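Local coordinates for protein putative histidinol-phosphate aminotransferase (Burkholderia pseudomallei, PDB 3P1T) that probably catalyses the pyridoxal-phosphate-dependent transamination of histidinol phosphate with 2-oxoglutarate in histidine biosynthesis, at residues Y173-F179 / E276-V280; Q257-V261 / I317-N323. All coordinates share one frame; numbering follows the deposited sequence.

Interaction 1 (Y173-F179 / E276-V280); sequences YVDYSSF and EANFV
Y176 and S177, where a 3-10 turn runs out into loop, lie against A277 and E276 with CA atoms 4.9 Å (Y176 to A277) and 4.6 Å (S177 to E276) apart, just ahead of the strand that starts at F279. A bend at chi2 (-80°) turns the E276 carboxylate toward S178: OE1 takes the backbone N of S178 at 2.9 Å on its syn side, though well out of the carboxylate plane, while OE2 receives S178 OG at 2.8 Å on its syn lone pair. A water donating to both Y176 O and E276 OE2 bridges the two segments. Farther along, N278 CB sits over the centre of the Y176 ring, 3.5 Å from the centroid, in a CH-pi contact, and the N278 amide stacks on that ring at 15°. The Y173 ring receives the edge of F279 on one face in a T-shaped pair with planes at 87°, while A277 CB touches Y173 CB. Outside the pair, Y173 OH is hydrogen-bonded to N24 ND2 and Y176 OH to H250 NE2. This interdomain contact joins a loop of the large domain's seven-stranded sheet to edge strand 279-283 of the small domain's four-stranded sheet, with helix 244-267 against Y176 and N278.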
loop_
_atom_site.group_PDB
_atom_site.type_symbol
_atom_site.label_atom_id
_atom_site.label_comp_id
_atom_site.label_asym_id
_atom_site.label_seq_id
_atom_site.Cartn_x
_atom_site.Cartn_y
_atom_site.Cartn_z
ATOM N N TYR A 173 14.427 -12.576 8.283
ATOM C CA TYR A 173 15.874 -12.765 8.164
ATOM C C TYR A 173 16.284 -14.221 7.861
ATOM O O TYR A 173 17.474 -14.515 7.940
ATOM C CB TYR A 173 16.567 -12.282 9.466
ATOM C CG TYR A 173 16.405 -10.786 9.667
ATOM C CD1 TYR A 173 17.173 -9.875 8.940
ATOM C CD2 TYR A 173 15.401 -10.279 10.484
ATOM C CE1 TYR A 173 16.948 -8.499 9.033
ATOM C CE2 TYR A 173 15.199 -8.905 10.619
ATOM C CZ TYR A 173 15.970 -8.019 9.888
ATOM O OH TYR A 173 15.782 -6.665 10.030
ATOM N N VAL A 174 15.348 -15.098 7.453
ATOM C CA VAL A 174 15.622 -16.522 7.191
ATOM C C VAL A 174 16.707 -16.733 6.089
ATOM O O VAL A 174 17.427 -17.726 6.159
ATOM C CB VAL A 174 14.334 -17.300 6.811
ATOM C CG1 VAL A 174 13.838 -16.932 5.407
ATOM C CG2 VAL A 174 14.534 -18.811 6.933
ATOM N N ASP A 175 16.838 -15.828 5.101
ATOM C CA ASP A 175 17.800 -16.028 4.007
ATOM C C ASP A 175 19.299 -15.970 4.480
ATOM O O ASP A 175 20.183 -16.454 3.763
ATOM C CB ASP A 175 17.558 -15.020 2.882
ATOM C CG ASP A 175 16.545 -15.476 1.823
ATOM O OD1 ASP A 175 15.983 -16.603 1.965
ATOM O OD2 ASP A 175 16.365 -14.743 0.819
ATOM N N TYR A 176 19.561 -15.475 5.692
ATOM C CA TYR A 176 20.911 -15.447 6.243
ATOM C C TYR A 176 21.081 -16.545 7.301
ATOM O O TYR A 176 22.104 -16.568 8.004
ATOM C CB TYR A 176 21.201 -14.065 6.851
ATOM C CG TYR A 176 20.922 -12.926 5.895
ATOM C CD1 TYR A 176 21.770 -12.670 4.814
ATOM C CD2 TYR A 176 19.801 -12.121 6.051
ATOM C CE1 TYR A 176 21.505 -11.630 3.921
ATOM C CE2 TYR A 176 19.523 -11.088 5.163
ATOM C CZ TYR A 176 20.381 -10.838 4.108
ATOM O OH TYR A 176 20.097 -9.798 3.260
ATOM N N SER A 177 20.079 -17.443 7.434
ATOM C CA SER A 177 20.099 -18.469 8.465
ATOM C C SER A 177 20.707 -19.809 7.980
ATOM O O SER A 177 21.212 -19.939 6.846
ATOM C CB SER A 177 18.696 -18.716 8.999
ATOM O OG SER A 177 17.922 -19.451 8.067
ATOM N N SER A 178 20.688 -20.789 8.903
ATOM C CA SER A 178 21.195 -22.150 8.743
ATOM C C SER A 178 20.050 -23.117 8.446
ATOM O O SER A 178 20.293 -24.307 8.257
ATOM C CB SER A 178 21.928 -22.580 10.015
ATOM O OG SER A 178 22.843 -21.596 10.464
ATOM N N PHE A 179 18.803 -22.612 8.410
ATOM C CA PHE A 179 17.620 -23.444 8.212
ATOM C C PHE A 179 16.826 -23.014 6.951
ATOM O O PHE A 179 15.604 -23.139 6.920
ATOM C CB PHE A 179 16.726 -23.421 9.476
ATOM C CG PHE A 179 16.292 -22.076 10.030
ATOM C CD1 PHE A 179 15.091 -21.494 9.632
ATOM C CD2 PHE A 179 17.032 -21.442 11.024
ATOM C CE1 PHE A 179 14.663 -20.284 10.182
ATOM C CE2 PHE A 179 16.604 -20.224 11.565
ATOM C CZ PHE A 179 15.424 -19.656 11.137
ATOM N N GLU A 276 22.030 -15.227 13.141
ATOM C CA GLU A 276 21.497 -15.980 12.011
ATOM C C GLU A 276 20.918 -15.012 10.977
ATOM O O GLU A 276 20.331 -15.441 9.996
ATOM C CB GLU A 276 20.442 -16.972 12.501
ATOM C CG GLU A 276 21.014 -18.193 13.182
ATOM C CD GLU A 276 21.498 -19.218 12.188
ATOM O OE1 GLU A 276 20.663 -20.039 11.745
ATOM O OE2 GLU A 276 22.696 -19.183 11.824
ATOM N N ALA A 277 21.094 -13.707 11.191
ATOM C CA ALA A 277 20.585 -12.660 10.295
ATOM C C ALA A 277 21.759 -11.882 9.656
ATOM O O ALA A 277 22.890 -12.320 9.805
ATOM C CB ALA A 277 19.673 -11.732 11.066
ATOM N N ASN A 278 21.505 -10.751 8.961
ATOM C CA ASN A 278 22.529 -9.954 8.269
ATOM C C ASN A 278 23.112 -8.831 9.158
ATOM O O ASN A 278 23.498 -7.773 8.658
ATOM C CB ASN A 278 21.929 -9.338 6.986
ATOM C CG ASN A 278 20.692 -8.499 7.176
ATOM O OD1 ASN A 278 20.020 -8.522 8.217
ATOM N ND2 ASN A 278 20.331 -7.782 6.137
ATOM N N PHE A 279 23.221 -9.080 10.459
ATOM C CA PHE A 279 23.715 -8.103 11.423
ATOM C C PHE A 279 24.282 -8.809 12.630
ATOM O O PHE A 279 24.080 -10.014 12.756
ATOM C CB PHE A 279 22.568 -7.150 11.850
ATOM C CG PHE A 279 21.360 -7.842 12.439
ATOM C CD1 PHE A 279 21.382 -8.330 13.741
ATOM C CD2 PHE A 279 20.211 -8.024 11.688
ATOM C CE1 PHE A 279 20.286 -9.015 14.266
ATOM C CE2 PHE A 279 19.099 -8.674 12.229
ATOM C CZ PHE A 279 19.144 -9.163 13.512
ATOM N N VAL A 280 24.937 -8.066 13.553
ATOM C CA VAL A 280 25.459 -8.635 14.805
ATOM C C VAL A 280 25.095 -7.706 15.971
ATOM O O VAL A 280 25.170 -6.474 15.826
ATOM C CB VAL A 280 26.981 -8.947 14.800
ATOM C CG1 VAL A 280 27.308 -10.147 13.912
ATOM C CG2 VAL A 280 27.825 -7.724 14.433
HETATM O O HOH W 1 23.651 -18.671 9.035
#

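Interaction 2 (Q257-V261 / I317-N323); sequences QRRRV and IGREEDN. With SO4 (sulfate ion), chain E.
Q257 and N323 meet through their side-chain amides, which lie nearly coplanar, 9° apart, with N323 ND2 giving Q257 OE1 an almost straight hydrogen bond of 2.8 Å on an in-plane lone pair. Q257 CG stands anti to its carbonyl carbon (chi1 -74°), and a bend at chi2 (-66°) brings the amide round to N323 while CB stays against I317. The same oxygen is gripped side-on by R260, one turn along the helix, whose CG is anti to the backbone N and whose chain bends at chi3 to turn its NE/NH2 edge onto the amide: NH2, at 3.2 Å from Q257 OE1, lies in the carbonyl plane, whereas NE, at 3.1 Å from Q257 OE1, is tilted from it. Three donors on one oxygen fix the rotation of the glutamine amide, and R260 NH2 also forms a salt bridge with D324. The other end of the N323 amide turns back on its own segment, OD1 accepting from G318 N at 2.9 Å, so that the asparagine ties the loop before its helix to helix 244-267.

Beside this polar cluster, I317 packs against the helix with both branches: CG2 rests 3.4 Å from Q257 CB, and CD1 meets V261 CB at 3.9 Å, the two side chains approaching tip to tip. V261 CG2 also touches N323 CB. On another side of the helix, R259 holds a sulfate, probably from the crystallisation liquor, with NH1 and NH2 on separate oxygens. Here the later part of the long helix linking the two domains packs on the start of the small domain's last helix, as in fold-type I aminotransferases.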
loop_
_atom_site.group_PDB
_atom_site.type_symbol
_atom_site.label_atom_id
_atom_site.label_comp_id
_atom_site.label_asym_id
_atom_site.label_seq_id
_atom_site.Cartn_x
_atom_site.Cartn_y
_atom_site.Cartn_z
ATOM N N GLN A 257 31.170 -12.047 5.536
ATOM C CA GLN A 257 31.475 -10.757 6.155
ATOM C C GLN A 257 30.969 -10.729 7.614
ATOM O O GLN A 257 31.655 -10.148 8.464
ATOM C CB GLN A 257 30.894 -9.596 5.350
ATOM C CG GLN A 257 31.642 -9.286 4.062
ATOM C CD GLN A 257 33.044 -8.775 4.308
ATOM O OE1 GLN A 257 33.259 -7.744 4.961
ATOM N NE2 GLN A 257 34.028 -9.489 3.778
ATOM N N ARG A 258 29.836 -11.412 7.918
ATOM C CA ARG A 258 29.310 -11.549 9.292
ATOM C C ARG A 258 30.335 -12.313 10.165
ATOM O O ARG A 258 30.611 -11.920 11.302
ATOM C CB ARG A 258 27.946 -12.258 9.289
ATOM C CG ARG A 258 27.228 -12.284 10.641
ATOM C CD ARG A 258 25.887 -13.007 10.552
ATOM N NE ARG A 258 26.021 -14.433 10.228
ATOM C CZ ARG A 258 25.040 -15.205 9.763
ATOM N NH1 ARG A 258 23.840 -14.697 9.528
ATOM N NH2 ARG A 258 25.263 -16.482 9.495
ATOM N N ARG A 259 30.944 -13.362 9.595
ATOM C CA ARG A 259 31.954 -14.152 10.272
ATOM C C ARG A 259 33.201 -13.272 10.522
ATOM O O ARG A 259 33.689 -13.240 11.661
ATOM C CB ARG A 259 32.272 -15.414 9.445
ATOM C CG ARG A 259 33.434 -16.297 9.947
ATOM C CD ARG A 259 33.350 -16.720 11.407
ATOM N NE ARG A 259 32.177 -17.533 11.698
ATOM C CZ ARG A 259 31.637 -17.636 12.901
ATOM N NH1 ARG A 259 32.138 -16.949 13.924
ATOM N NH2 ARG A 259 30.566 -18.397 13.090
ATOM N N ARG A 260 33.655 -12.514 9.493
ATOM C CA ARG A 260 34.800 -11.601 9.587
ATOM C C ARG A 260 34.571 -10.552 10.687
ATOM O O ARG A 260 35.405 -10.432 11.578
ATOM C CB ARG A 260 35.099 -10.894 8.238
ATOM C CG ARG A 260 36.103 -9.731 8.383
ATOM C CD ARG A 260 36.707 -9.241 7.096
ATOM N NE ARG A 260 35.966 -8.133 6.506
ATOM C CZ ARG A 260 36.406 -6.880 6.462
ATOM N NH1 ARG A 260 37.592 -6.563 6.975
ATOM N NH2 ARG A 260 35.678 -5.938 5.877
ATOM N N VAL A 261 33.451 -9.810 10.622
ATOM C CA VAL A 261 33.142 -8.727 11.556
ATOM C C VAL A 261 33.030 -9.284 13.000
ATOM O O VAL A 261 33.665 -8.712 13.890
ATOM C CB VAL A 261 31.868 -7.954 11.120
ATOM C CG1 VAL A 261 31.405 -6.973 12.191
ATOM C CG2 VAL A 261 32.128 -7.205 9.825
ATOM N N ILE A 317 25.659 -5.836 8.375
ATOM C CA ILE A 317 26.790 -6.310 7.579
ATOM C C ILE A 317 26.581 -5.779 6.159
ATOM O O ILE A 317 25.614 -6.178 5.485
ATOM C CB ILE A 317 26.934 -7.859 7.650
ATOM C CG1 ILE A 317 27.036 -8.385 9.105
ATOM C CG2 ILE A 317 28.047 -8.367 6.764
ATOM C CD1 ILE A 317 28.155 -7.814 9.990
ATOM N N GLY A 318 27.439 -4.837 5.754
ATOM C CA GLY A 318 27.373 -4.212 4.432
ATOM C C GLY A 318 28.375 -4.805 3.465
ATOM O O GLY A 318 28.762 -5.968 3.613
ATOM N N ARG A 319 28.819 -4.016 2.476
ATOM C CA ARG A 319 29.876 -4.491 1.577
ATOM C C ARG A 319 31.238 -4.518 2.329
ATOM O O ARG A 319 31.372 -3.937 3.406
ATOM C CB ARG A 319 29.957 -3.624 0.314
ATOM C CG ARG A 319 28.957 -3.989 -0.773
ATOM C CD ARG A 319 28.851 -2.900 -1.829
ATOM N NE ARG A 319 28.121 -1.733 -1.315
ATOM C CZ ARG A 319 28.681 -0.590 -0.927
ATOM N NH1 ARG A 319 29.992 -0.414 -1.036
ATOM N NH2 ARG A 319 27.930 0.400 -0.459
ATOM N N GLU A 320 32.229 -5.201 1.762
ATOM C CA GLU A 320 33.557 -5.369 2.344
ATOM C C GLU A 320 34.181 -4.013 2.767
ATOM O O GLU A 320 34.654 -3.901 3.892
ATOM C CB GLU A 320 34.472 -6.089 1.350
ATOM C CG GLU A 320 35.813 -6.476 1.957
ATOM C CD GLU A 320 36.911 -6.912 1.006
ATOM O OE1 GLU A 320 36.592 -7.496 -0.055
ATOM O OE2 GLU A 320 38.097 -6.711 1.353
ATOM N N GLU A 321 34.149 -2.992 1.897
ATOM C CA GLU A 321 34.726 -1.664 2.156
ATOM C C GLU A 321 34.002 -0.949 3.323
ATOM O O GLU A 321 34.673 -0.245 4.086
ATOM C CB GLU A 321 34.733 -0.765 0.890
ATOM C CG GLU A 321 33.402 -0.583 0.150
ATOM C CD GLU A 321 33.051 -1.517 -1.007
ATOM O OE1 GLU A 321 33.106 -2.759 -0.838
ATOM O OE2 GLU A 321 32.614 -0.994 -2.059
ATOM N N ASP A 322 32.672 -1.168 3.488
ATOM C CA ASP A 322 31.848 -0.613 4.583
ATOM C C ASP A 322 32.240 -1.217 5.939
ATOM O O ASP A 322 32.474 -0.494 6.914
ATOM C CB ASP A 322 30.358 -0.867 4.323
ATOM C CG ASP A 322 29.808 -0.199 3.083
ATOM O OD1 ASP A 322 30.411 0.819 2.636
ATOM O OD2 ASP A 322 28.745 -0.674 2.567
ATOM N N ASN A 323 32.336 -2.554 5.973
ATOM C CA ASN A 323 32.735 -3.342 7.130
ATOM C C ASN A 323 34.176 -3.005 7.521
ATOM O O ASN A 323 34.474 -2.977 8.719
ATOM C CB ASN A 323 32.566 -4.826 6.837
ATOM C CG ASN A 323 31.153 -5.219 6.464
ATOM O OD1 ASN A 323 30.179 -4.516 6.745
ATOM N ND2 ASN A 323 31.013 -6.353 5.810
HETATM S S SO4 E . 29.243 -17.574 16.525
HETATM O O1 SO4 E . 28.714 -17.927 17.842
HETATM O O2 SO4 E . 28.869 -18.646 15.564
HETATM O O3 SO4 E . 30.699 -17.478 16.624
HETATM O O4 SO4 E . 28.717 -16.253 16.087
#

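Interactions 1 and 2 have centres 14 Å apart and touch directly. R258, on the helix segment of interaction 2, sends NH1 to A277 O at 2.6 Å, a probable hydrogen bond, and the same nitrogen is also hydrogen-bonded to Y176 O, so one guanidinium ties both segments of interaction 1 to helix 244-267. A second tie is a probable backbone hydrogen bond from I317 N to N278 O (2.9 Å), continuing the antiparallel pairing of strands 279-283 and 312-316. V280 CG1 packs on R258 CG at 3.9 Å. Interaction 1 is the more central; its Y173 side chain lies about 3 Å, nearest atoms, from a tartrate probably taken up from the crystallisation liquor, which may mark the active-site pocket.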